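Local coordinates for putative type VI secretion protein (Escherichia coli, PDB 6SKI), which probably hydrolyses phospholipids as a toxic effector of the type VI secretion system, carried on the VgrG spike, at residues Phe42-Glu51 against Ser94-Leu105; Pro307-Tyr317 against Leu479-Ser489. One frame throughout, in Å; residues are numbered along the deposited sequence.

Interaction 1 (Phe42-Glu51 against Ser94-Leu105)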
loop_
_atom_site.group_PDB
_atom_site.type_symbol
_atom_site.label_atom_id
_atom_site.label_comp_id
_atom_site.label_asym_id
_atom_site.label_seq_id
_atom_site.Cartn_x
_atom_site.Cartn_y
_atom_site.Cartn_z
ATOM N N PHE A 42 -0.540 -7.491 -5.515
ATOM C CA PHE A 42 -1.097 -6.943 -4.286
ATOM C C PHE A 42 -0.006 -6.146 -3.592
ATOM O O PHE A 42 0.880 -6.722 -2.954
ATOM C CB PHE A 42 -1.628 -8.058 -3.389
ATOM C CG PHE A 42 -2.861 -8.718 -3.922
ATOM C CD1 PHE A 42 -2.776 -9.904 -4.619
ATOM C CD2 PHE A 42 -4.106 -8.161 -3.714
ATOM C CE1 PHE A 42 -3.902 -10.509 -5.112
ATOM C CE2 PHE A 42 -5.235 -8.770 -4.203
ATOM C CZ PHE A 42 -5.131 -9.942 -4.902
ATOM N N PHE A 43 -0.081 -4.827 -3.711
ATOM C CA PHE A 43 0.887 -3.912 -3.122
ATOM C C PHE A 43 0.306 -3.432 -1.804
ATOM O O PHE A 43 -0.663 -2.670 -1.789
ATOM C CB PHE A 43 1.151 -2.721 -4.034
ATOM C CG PHE A 43 1.950 -3.030 -5.254
ATOM C CD1 PHE A 43 3.327 -3.056 -5.209
ATOM C CD2 PHE A 43 1.323 -3.222 -6.465
ATOM C CE1 PHE A 43 4.057 -3.309 -6.339
ATOM C CE2 PHE A 43 2.049 -3.471 -7.594
ATOM C CZ PHE A 43 3.417 -3.516 -7.533
ATOM N N ASP A 44 0.895 -3.852 -0.699
ATOM C CA ASP A 44 0.334 -3.472 0.583
ATOM C C ASP A 44 0.917 -2.144 1.049
ATOM O O ASP A 44 1.922 -1.655 0.531
ATOM C CB ASP A 44 0.598 -4.563 1.616
ATOM C CG ASP A 44 -0.445 -4.595 2.705
ATOM O OD1 ASP A 44 -1.231 -3.633 2.807
ATOM O OD2 ASP A 44 -0.483 -5.585 3.460
ATOM N N GLY A 45 0.261 -1.553 2.032
ATOM C CA GLY A 45 0.845 -0.497 2.824
ATOM C C GLY A 45 1.526 -1.084 4.037
ATOM O O GLY A 45 2.128 -2.161 3.973
ATOM N N THR A 46 1.418 -0.396 5.163
ATOM C CA THR A 46 1.758 -1.091 6.386
ATOM C C THR A 46 0.656 -2.098 6.705
ATOM O O THR A 46 -0.521 -1.892 6.392
ATOM C CB THR A 46 1.949 -0.106 7.538
ATOM O OG1 THR A 46 2.631 1.058 7.058
ATOM C CG2 THR A 46 2.780 -0.736 8.637
ATOM N N GLY A 47 1.047 -3.203 7.321
ATOM C CA GLY A 47 0.083 -4.235 7.634
ATOM C C GLY A 47 0.172 -4.644 9.083
ATOM O O GLY A 47 0.137 -3.793 9.974
ATOM N N ASN A 48 0.304 -5.944 9.338
ATOM C CA ASN A 48 0.511 -6.440 10.695
ATOM C C ASN A 48 1.984 -6.276 11.077
ATOM O O ASN A 48 2.659 -7.199 11.531
ATOM C CB ASN A 48 0.055 -7.889 10.800
ATOM C CG ASN A 48 -0.744 -8.154 12.053
ATOM O OD1 ASN A 48 -0.547 -7.505 13.077
ATOM N ND2 ASN A 48 -1.662 -9.108 11.977
ATOM N N ASN A 49 2.471 -5.054 10.882
ATOM C CA ASN A 49 3.877 -4.729 11.054
ATOM C C ASN A 49 3.989 -3.334 11.644
ATOM O O ASN A 49 3.056 -2.531 11.568
ATOM C CB ASN A 49 4.643 -4.784 9.725
ATOM C CG ASN A 49 4.518 -6.119 9.031
ATOM O OD1 ASN A 49 4.312 -6.183 7.821
ATOM N ND2 ASN A 49 4.654 -7.197 9.791
ATOM N N ARG A 50 5.142 -3.055 12.234
ATOM C CA ARG A 50 5.464 -1.707 12.667
ATOM C C ARG A 50 6.143 -0.945 11.537
ATOM O O ARG A 50 6.752 -1.527 10.638
ATOM C CB ARG A 50 6.369 -1.730 13.897
ATOM C CG ARG A 50 5.823 -2.544 15.051
ATOM C CD ARG A 50 6.773 -2.526 16.231
ATOM N NE ARG A 50 6.059 -2.434 17.499
ATOM C CZ ARG A 50 5.444 -3.453 18.091
ATOM N NH1 ARG A 50 5.454 -4.656 17.532
ATOM N NH2 ARG A 50 4.817 -3.270 19.245
ATOM N N GLU A 51 6.029 0.376 11.591
ATOM C CA GLU A 51 6.696 1.229 10.620
ATOM C C GLU A 51 8.172 1.347 10.971
ATOM O O GLU A 51 8.534 1.518 12.139
ATOM C CB GLU A 51 6.044 2.609 10.597
ATOM C CG GLU A 51 6.199 3.348 9.290
ATOM C CD GLU A 51 5.508 4.693 9.302
ATOM O OE1 GLU A 51 5.051 5.119 10.383
ATOM O OE2 GLU A 51 5.416 5.326 8.231
ATOM N N SER A 94 6.699 0.779 19.279
ATOM C CA SER A 94 5.846 1.701 18.541
ATOM C C SER A 94 4.520 1.050 18.179
ATOM O O SER A 94 4.214 -0.052 18.632
ATOM C CB SER A 94 6.551 2.192 17.276
ATOM O OG SER A 94 7.191 3.436 17.498
ATOM N N TYR A 95 3.737 1.743 17.360
ATOM C CA TYR A 95 2.435 1.238 16.953
ATOM C C TYR A 95 2.594 0.121 15.931
ATOM O O TYR A 95 3.330 0.262 14.950
ATOM C CB TYR A 95 1.592 2.372 16.373
ATOM C CG TYR A 95 0.310 1.924 15.709
ATOM C CD1 TYR A 95 0.201 1.879 14.328
ATOM C CD2 TYR A 95 -0.791 1.554 16.464
ATOM C CE1 TYR A 95 -0.967 1.474 13.718
ATOM C CE2 TYR A 95 -1.963 1.148 15.862
ATOM C CZ TYR A 95 -2.046 1.109 14.489
ATOM O OH TYR A 95 -3.213 0.705 13.886
ATOM N N ARG A 96 1.905 -0.990 16.163
ATOM C CA ARG A 96 1.794 -2.067 15.193
ATOM C C ARG A 96 0.377 -2.107 14.644
ATOM O O ARG A 96 -0.594 -2.082 15.406
ATOM C CB ARG A 96 2.143 -3.421 15.809
ATOM C CG ARG A 96 2.372 -4.505 14.774
ATOM C CD ARG A 96 2.189 -5.894 15.358
ATOM N NE ARG A 96 2.852 -6.925 14.565
ATOM C CZ ARG A 96 4.169 -7.028 14.398
ATOM N NH1 ARG A 96 4.994 -6.172 14.986
ATOM N NH2 ARG A 96 4.663 -8.003 13.651
ATOM N N GLY A 97 0.263 -2.179 13.319
ATOM C CA GLY A 97 -1.028 -2.212 12.673
ATOM C C GLY A 97 -1.588 -3.615 12.575
ATOM O O GLY A 97 -0.991 -4.596 13.012
ATOM N N TYR A 98 -2.769 -3.699 11.985
ATOM C CA TYR A 98 -3.461 -4.956 11.761
ATOM C C TYR A 98 -3.420 -5.282 10.274
ATOM O O TYR A 98 -2.864 -4.537 9.467
ATOM C CB TYR A 98 -4.895 -4.869 12.285
ATOM C CG TYR A 98 -5.597 -6.194 12.455
ATOM C CD1 TYR A 98 -5.019 -7.221 13.179
ATOM C CD2 TYR A 98 -6.850 -6.408 11.905
ATOM C CE1 TYR A 98 -5.664 -8.428 13.339
ATOM C CE2 TYR A 98 -7.502 -7.608 12.062
ATOM C CZ TYR A 98 -6.905 -8.615 12.779
ATOM O OH TYR A 98 -7.555 -9.815 12.936
ATOM N N TYR A 99 -4.011 -6.416 9.919
ATOM C CA TYR A 99 -4.091 -6.806 8.521
ATOM C C TYR A 99 -4.864 -5.761 7.729
ATOM O O TYR A 99 -5.932 -5.308 8.145
ATOM C CB TYR A 99 -4.768 -8.168 8.403
ATOM C CG TYR A 99 -3.922 -9.302 8.914
ATOM C CD1 TYR A 99 -2.607 -9.448 8.507
ATOM C CD2 TYR A 99 -4.434 -10.223 9.813
ATOM C CE1 TYR A 99 -1.828 -10.481 8.972
ATOM C CE2 TYR A 99 -3.662 -11.261 10.286
ATOM C CZ TYR A 99 -2.359 -11.386 9.862
ATOM O OH TYR A 99 -1.583 -12.420 10.330
ATOM N N SER A 100 -4.315 -5.374 6.584
ATOM C CA SER A 100 -4.962 -4.386 5.733
ATOM C C SER A 100 -5.990 -5.086 4.855
ATOM O O SER A 100 -6.203 -6.297 4.947
ATOM C CB SER A 100 -3.928 -3.637 4.902
ATOM O OG SER A 100 -2.894 -4.503 4.479
ATOM N N ASN A 101 -6.631 -4.331 3.972
ATOM C CA ASN A 101 -7.570 -4.912 3.030
ATOM C C ASN A 101 -6.866 -5.547 1.845
ATOM O O ASN A 101 -7.468 -6.373 1.155
ATOM C CB ASN A 101 -8.547 -3.845 2.535
ATOM C CG ASN A 101 -9.724 -3.663 3.459
ATOM O OD1 ASN A 101 -9.968 -4.485 4.337
ATOM N ND2 ASN A 101 -10.457 -2.577 3.275
ATOM N N ILE A 102 -5.602 -5.197 1.614
ATOM C CA ILE A 102 -4.815 -5.878 0.595
ATOM C C ILE A 102 -4.480 -7.289 1.049
ATOM O O ILE A 102 -4.469 -8.228 0.247
ATOM C CB ILE A 102 -3.552 -5.061 0.269
ATOM C CG1 ILE A 102 -3.943 -3.699 -0.298
ATOM C CG2 ILE A 102 -2.667 -5.806 -0.705
ATOM C CD1 ILE A 102 -4.769 -3.790 -1.548
ATOM N N HIS A 103 -4.230 -7.467 2.346
ATOM C CA HIS A 103 -4.049 -8.805 2.897
ATOM C C HIS A 103 -5.278 -9.671 2.653
ATOM O O HIS A 103 -5.169 -10.822 2.221
ATOM C CB HIS A 103 -3.752 -8.711 4.392
ATOM C CG HIS A 103 -3.590 -10.038 5.059
ATOM N ND1 HIS A 103 -4.629 -10.680 5.696
ATOM C CD2 HIS A 103 -2.508 -10.838 5.205
ATOM C CE1 HIS A 103 -4.198 -11.825 6.193
ATOM N NE2 HIS A 103 -2.914 -11.943 5.912
ATOM N N TRP A 104 -6.462 -9.124 2.920
ATOM C CA TRP A 104 -7.688 -9.899 2.776
ATOM C C TRP A 104 -8.016 -10.146 1.312
ATOM O O TRP A 104 -8.535 -11.209 0.960
ATOM C CB TRP A 104 -8.836 -9.183 3.477
ATOM C CG TRP A 104 -8.640 -9.081 4.947
ATOM C CD1 TRP A 104 -8.590 -7.943 5.685
ATOM C CD2 TRP A 104 -8.459 -10.163 5.864
ATOM N NE1 TRP A 104 -8.388 -8.243 7.006
ATOM C CE2 TRP A 104 -8.305 -9.603 7.142
ATOM C CE3 TRP A 104 -8.415 -11.553 5.727
ATOM C CZ2 TRP A 104 -8.110 -10.380 8.277
ATOM C CZ3 TRP A 104 -8.222 -12.320 6.852
ATOM C CH2 TRP A 104 -8.071 -11.734 8.111
ATOM N N LEU A 105 -7.734 -9.174 0.446
ATOM C CA LEU A 105 -7.917 -9.390 -0.983
ATOM C C LEU A 105 -6.975 -10.469 -1.494
ATOM O O LEU A 105 -7.353 -11.274 -2.352
ATOM C CB LEU A 105 -7.696 -8.086 -1.741
ATOM C CG LEU A 105 -8.844 -7.083 -1.749
ATOM C CD1 LEU A 105 -8.372 -5.778 -2.343
ATOM C CD2 LEU A 105 -10.040 -7.610 -2.501
#
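Where strand 22-43 runs out of the largely parallel sheet of this probable alpha/beta-hydrolase core, Phe-42 meets the start of helix 101-108. Its CB lies 3.7 Å from CG2 of Ile-102, and farther out CE2 approaches CB of Leu-105 at 3.5 Å, the two side chains crossing at about a right angle. The flat ring suits a place between helix and sheet: Phe-194 of the adjacent strand and Tyr-109 also meet it, and Ile-102 and Leu-105 both touch Phe-194.

Polar chemistry takes over as the strand becomes a loop. With CG roughly anti to the backbone N (chi1 -152°), Asp-44 sends its carboxylate to Ser-100, whose OG donates to the syn lone pair of OD1 over 2.5 Å. Ser-100 occupies the N-cap position, yet its hydroxyl is given to Asp-44 and makes no capping bond. OD1 also receives a weak bond from Gly-45 N, at the bend of a loop in which Thr-46 comes near, without touching, the probable Ser-197, His-310 and Asp-245 triad.

Beyond the bend the two chains run close, with the CA atoms of Asn-48 and Tyr-98 4.4 Å apart; at Gly-97 a side chain would run into Gly-47 O, so glycine suits this place. Asn-48 centres an inverse gamma turn, and its side-chain amide stands almost upright, at 88°, over one face of the Tyr-99 ring. The opposite face carries His-103, with CE1 above the centre, so the Tyr-99 ring is covered on both faces. Gly-97 N then bonds weakly but nearly straight to Asn-49 O at 3.3 Å. Arg-50, bent at its third torsion, holds Ser-94 O through weak bonds from NE (3.2 Å) and NH2, while CB of Arg-96 lies over one face of its guanidinium, toward the rim.

Interaction 2 (Pro307-Tyr317 against Leu479-Ser489)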
loop_
_atom_site.group_PDB
_atom_site.type_symbol
_atom_site.label_atom_id
_atom_site.label_comp_id
_atom_site.label_asym_id
_atom_site.label_seq_id
_atom_site.Cartn_x
_atom_site.Cartn_y
_atom_site.Cartn_z
ATOM N N PRO A 307 -16.879 7.225 3.925
ATOM C CA PRO A 307 -16.582 7.757 5.258
ATOM C C PRO A 307 -15.576 6.888 5.994
ATOM O O PRO A 307 -15.677 5.660 6.001
ATOM C CB PRO A 307 -17.952 7.750 5.945
ATOM C CG PRO A 307 -18.705 6.697 5.206
ATOM C CD PRO A 307 -18.313 6.937 3.788
ATOM N N GLY A 308 -14.600 7.532 6.603
ATOM C CA GLY A 308 -13.584 6.825 7.356
ATOM C C GLY A 308 -12.241 7.501 7.207
ATOM O O GLY A 308 -12.065 8.438 6.435
ATOM N N ALA A 309 -11.284 6.996 7.964
ATOM C CA ALA A 309 -9.920 7.478 7.918
ATOM C C ALA A 309 -9.143 6.677 6.874
ATOM O O ALA A 309 -9.726 5.936 6.078
ATOM C CB ALA A 309 -9.294 7.389 9.313
ATOM N N HIS A 310 -7.823 6.825 6.869
ATOM C CA HIS A 310 -6.989 6.166 5.872
ATOM C C HIS A 310 -7.000 4.652 6.061
ATOM O O HIS A 310 -7.274 3.891 5.122
ATOM C CB HIS A 310 -5.576 6.731 5.977
ATOM C CG HIS A 310 -4.658 6.290 4.889
ATOM N ND1 HIS A 310 -4.780 6.733 3.592
ATOM C CD2 HIS A 310 -3.575 5.481 4.912
ATOM C CE1 HIS A 310 -3.826 6.197 2.857
ATOM N NE2 HIS A 310 -3.080 5.433 3.635
ATOM N N SER A 311 -6.733 4.200 7.283
ATOM C CA SER A 311 -6.749 2.787 7.613
ATOM C C SER A 311 -8.142 2.293 7.977
ATOM O O SER A 311 -8.288 1.155 8.428
ATOM C CB SER A 311 -5.771 2.506 8.754
ATOM O OG SER A 311 -4.494 2.153 8.257
ATOM N N ASP A 312 -9.165 3.121 7.782
ATOM C CA ASP A 312 -10.549 2.676 7.816
ATOM C C ASP A 312 -11.073 2.413 6.420
ATOM O O ASP A 312 -12.172 1.876 6.266
ATOM C CB ASP A 312 -11.435 3.715 8.510
ATOM C CG ASP A 312 -11.281 3.696 10.004
ATOM O OD1 ASP A 312 -11.254 2.589 10.577
ATOM O OD2 ASP A 312 -11.186 4.783 10.606
ATOM N N ILE A 313 -10.301 2.774 5.407
ATOM C CA ILE A 313 -10.590 2.456 4.023
ATOM C C ILE A 313 -9.690 1.335 3.532
ATOM O O ILE A 313 -10.146 0.410 2.859
ATOM C CB ILE A 313 -10.446 3.710 3.132
ATOM C CG1 ILE A 313 -11.360 4.825 3.635
ATOM C CG2 ILE A 313 -10.728 3.375 1.685
ATOM C CD1 ILE A 313 -12.823 4.537 3.515
ATOM N N GLY A 314 -8.411 1.388 3.879
ATOM C CA GLY A 314 -7.509 0.338 3.475
ATOM C C GLY A 314 -7.200 -0.702 4.521
ATOM O O GLY A 314 -6.409 -1.611 4.252
ATOM N N GLY A 315 -7.790 -0.606 5.705
ATOM C CA GLY A 315 -7.516 -1.544 6.769
ATOM C C GLY A 315 -6.224 -1.225 7.501
ATOM O O GLY A 315 -5.374 -0.471 7.032
ATOM N N GLY A 316 -6.077 -1.820 8.679
ATOM C CA GLY A 316 -4.858 -1.623 9.433
ATOM C C GLY A 316 -5.058 -1.282 10.892
ATOM O O GLY A 316 -4.092 -0.997 11.601
ATOM N N TYR A 317 -6.303 -1.300 11.353
ATOM C CA TYR A 317 -6.631 -0.993 12.738
ATOM C C TYR A 317 -6.956 -2.284 13.474
ATOM O O TYR A 317 -7.735 -3.103 12.981
ATOM C CB TYR A 317 -7.810 -0.026 12.825
ATOM C CG TYR A 317 -7.457 1.410 12.527
ATOM C CD1 TYR A 317 -6.456 2.060 13.230
ATOM C CD2 TYR A 317 -8.141 2.124 11.559
ATOM C CE1 TYR A 317 -6.138 3.372 12.966
ATOM C CE2 TYR A 317 -7.832 3.437 11.293
ATOM C CZ TYR A 317 -6.829 4.055 11.995
ATOM O OH TYR A 317 -6.520 5.367 11.728
ATOM N N LEU A 479 -24.396 8.371 8.872
ATOM C CA LEU A 479 -23.041 8.866 9.054
ATOM C C LEU A 479 -22.625 8.877 10.514
ATOM O O LEU A 479 -21.441 8.726 10.807
ATOM C CB LEU A 479 -22.914 10.271 8.470
ATOM C CG LEU A 479 -22.666 10.334 6.967
ATOM C CD1 LEU A 479 -22.380 11.757 6.538
ATOM C CD2 LEU A 479 -21.525 9.416 6.582
ATOM N N TYR A 480 -23.578 8.986 11.436
ATOM C CA TYR A 480 -23.301 8.850 12.862
ATOM C C TYR A 480 -22.958 7.406 13.211
ATOM O O TYR A 480 -21.938 7.126 13.864
ATOM C CB TYR A 480 -24.526 9.330 13.643
ATOM C CG TYR A 480 -24.417 9.293 15.145
ATOM C CD1 TYR A 480 -23.781 10.307 15.840
ATOM C CD2 TYR A 480 -24.979 8.254 15.872
ATOM C CE1 TYR A 480 -23.694 10.279 17.213
ATOM C CE2 TYR A 480 -24.893 8.217 17.246
ATOM C CZ TYR A 480 -24.249 9.233 17.911
ATOM O OH TYR A 480 -24.159 9.206 19.282
ATOM N N ILE A 481 -23.795 6.475 12.748
ATOM C CA ILE A 481 -23.521 5.059 12.964
ATOM C C ILE A 481 -22.169 4.680 12.373
ATOM O O ILE A 481 -21.431 3.871 12.945
ATOM C CB ILE A 481 -24.657 4.201 12.380
ATOM C CG1 ILE A 481 -25.989 4.586 13.018
ATOM C CG2 ILE A 481 -24.370 2.733 12.585
ATOM C CD1 ILE A 481 -27.190 4.125 12.233
ATOM N N ILE A 482 -21.813 5.271 11.233
ATOM C CA ILE A 482 -20.490 5.029 10.672
ATOM C C ILE A 482 -19.427 5.737 11.500
ATOM O O ILE A 482 -18.295 5.253 11.611
ATOM C CB ILE A 482 -20.446 5.468 9.199
ATOM C CG1 ILE A 482 -21.393 4.616 8.359
ATOM C CG2 ILE A 482 -19.041 5.353 8.640
ATOM C CD1 ILE A 482 -21.730 5.232 7.028
ATOM N N GLY A 483 -19.774 6.866 12.116
ATOM C CA GLY A 483 -18.849 7.559 12.985
ATOM C C GLY A 483 -18.462 6.764 14.202
ATOM O O GLY A 483 -17.424 7.047 14.808
ATOM N N LYS A 484 -19.271 5.772 14.577
ATOM C CA LYS A 484 -18.798 4.826 15.586
ATOM C C LYS A 484 -17.543 4.093 15.128
ATOM O O LYS A 484 -16.733 3.679 15.963
ATOM C CB LYS A 484 -19.872 3.798 15.934
ATOM C CG LYS A 484 -21.240 4.352 16.232
ATOM C CD LYS A 484 -22.201 3.241 16.613
ATOM C CE LYS A 484 -23.361 3.771 17.441
ATOM N NZ LYS A 484 -23.846 5.091 16.949
ATOM N N TYR A 485 -17.363 3.921 13.820
ATOM C CA TYR A 485 -16.355 3.021 13.282
ATOM C C TYR A 485 -15.201 3.727 12.588
ATOM O O TYR A 485 -14.232 3.062 12.209
ATOM C CB TYR A 485 -17.007 2.038 12.303
ATOM C CG TYR A 485 -18.066 1.170 12.931
ATOM C CD1 TYR A 485 -19.357 1.635 13.109
ATOM C CD2 TYR A 485 -17.778 -0.122 13.328
ATOM C CE1 TYR A 485 -20.321 0.847 13.683
ATOM C CE2 TYR A 485 -18.737 -0.917 13.904
ATOM C CZ TYR A 485 -20.008 -0.431 14.076
ATOM O OH TYR A 485 -20.971 -1.225 14.646
ATOM N N THR A 486 -15.268 5.040 12.404
ATOM C CA THR A 486 -14.170 5.777 11.798
ATOM C C THR A 486 -13.249 6.316 12.882
ATOM O O THR A 486 -13.710 6.854 13.891
ATOM C CB THR A 486 -14.680 6.916 10.914
ATOM O OG1 THR A 486 -13.600 7.807 10.607
ATOM C CG2 THR A 486 -15.761 7.681 11.600
ATOM N N HIS A 487 -11.948 6.163 12.669
ATOM C CA HIS A 487 -10.941 6.606 13.618
ATOM C C HIS A 487 -10.526 8.031 13.294
ATOM O O HIS A 487 -10.484 8.426 12.127
ATOM C CB HIS A 487 -9.712 5.697 13.582
ATOM C CG HIS A 487 -9.998 4.270 13.925
ATOM N ND1 HIS A 487 -9.340 3.603 14.934
ATOM C CD2 HIS A 487 -10.863 3.378 13.389
ATOM C CE1 HIS A 487 -9.788 2.363 15.004
ATOM N NE2 HIS A 487 -10.715 2.202 14.079
ATOM N N CYS A 488 -10.233 8.804 14.333
ATOM C CA CYS A 488 -9.638 10.123 14.162
ATOM C C CYS A 488 -8.132 9.927 14.055
ATOM O O CYS A 488 -7.458 9.667 15.055
ATOM C CB CYS A 488 -10.006 11.044 15.322
ATOM S SG CYS A 488 -9.315 12.705 15.196
ATOM N N SER A 489 -7.604 10.045 12.837
ATOM C CA SER A 489 -6.199 9.770 12.583
ATOM C C SER A 489 -5.329 11.014 12.629
ATOM O O SER A 489 -4.114 10.893 12.809
ATOM C CB SER A 489 -6.031 9.090 11.220
ATOM O OG SER A 489 -6.640 9.851 10.194
#
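The Tyr-317 ring is covered on both faces: the imidazole of His-487 lies flat over one, and CB of Ser-311 sits toward the rim of the other, 3.4 Å above the plane. Tyrosine and histidine form a face-to-face stack, their centroids 3.6 Å apart and their planes inclined by only 3°. The side chains pass in opposite directions, so the phenol end of Tyr-317 reaches back to the stem of His-487, with OH 3.7 Å from CB. Tyr-317 gets there with CG anti to its carbonyl carbon (chi1 -77°). Beside the stack, the Asp-312 carboxylate approaches the imidazole obliquely.

Asp-312 ties the same histidine down by its backbone. His-487 N donates to OD2 at 2.6 Å in an almost straight bond (170°), arriving on the syn side somewhat out of the carboxylate plane. OD2 also takes a weak bond from Ala-309 N, so one buried acidic oxygen gathers amides from both segments.

Residues 307-317 form the loop after strand 303-306, where an alpha/beta hydrolase normally carries its catalytic histidine. His-310, bonded to Asp-245 and stacked on Phe-196, is probably that residue here; it lies in this loop while its neighbours make the contact.

Earlier in the loop, Gly-308 has a positive phi that glycine adopts easily, and its bare CA lies 3.4 Å from OG1 of Thr-486. Ala-309 offers a small methyl 3.7 Å from OG of Ser-489, a hydroxyl whose bond goes to Glu-287. Against helix 476-483 the contact becomes wholly apolar: CG of Pro-307 packs 3.7 Å from CG2 of Ile-482, CD2 of Leu-479 touches the proline CB at 4.0 Å, and Trp-416 of helix 416-431 borders both Pro-307 and Ile-482.

The contacts adjoin through residues 94-105 and 307-317: Asn-101 N lies 2.7 Å from Gly-314 O, and Tyr-98 N 3.0 Å from Gly-316 O, both probable hydrogen bonds. Each involves a loop that follows a strand of the central sheet, and helix 416-431 borders both. Interaction 1 is graded, from an apolar core beside the sheet to arginines and weak hydrogen bonds toward the partly exposed surface. Interaction 2 is largely buried and leans on an aromatic stack and one nearly straight amide-to-carboxylate hydrogen bond. Asp-44 grips a side-chain hydroxyl, whereas Asp-312 gathers backbone amides beside the probable catalytic histidine.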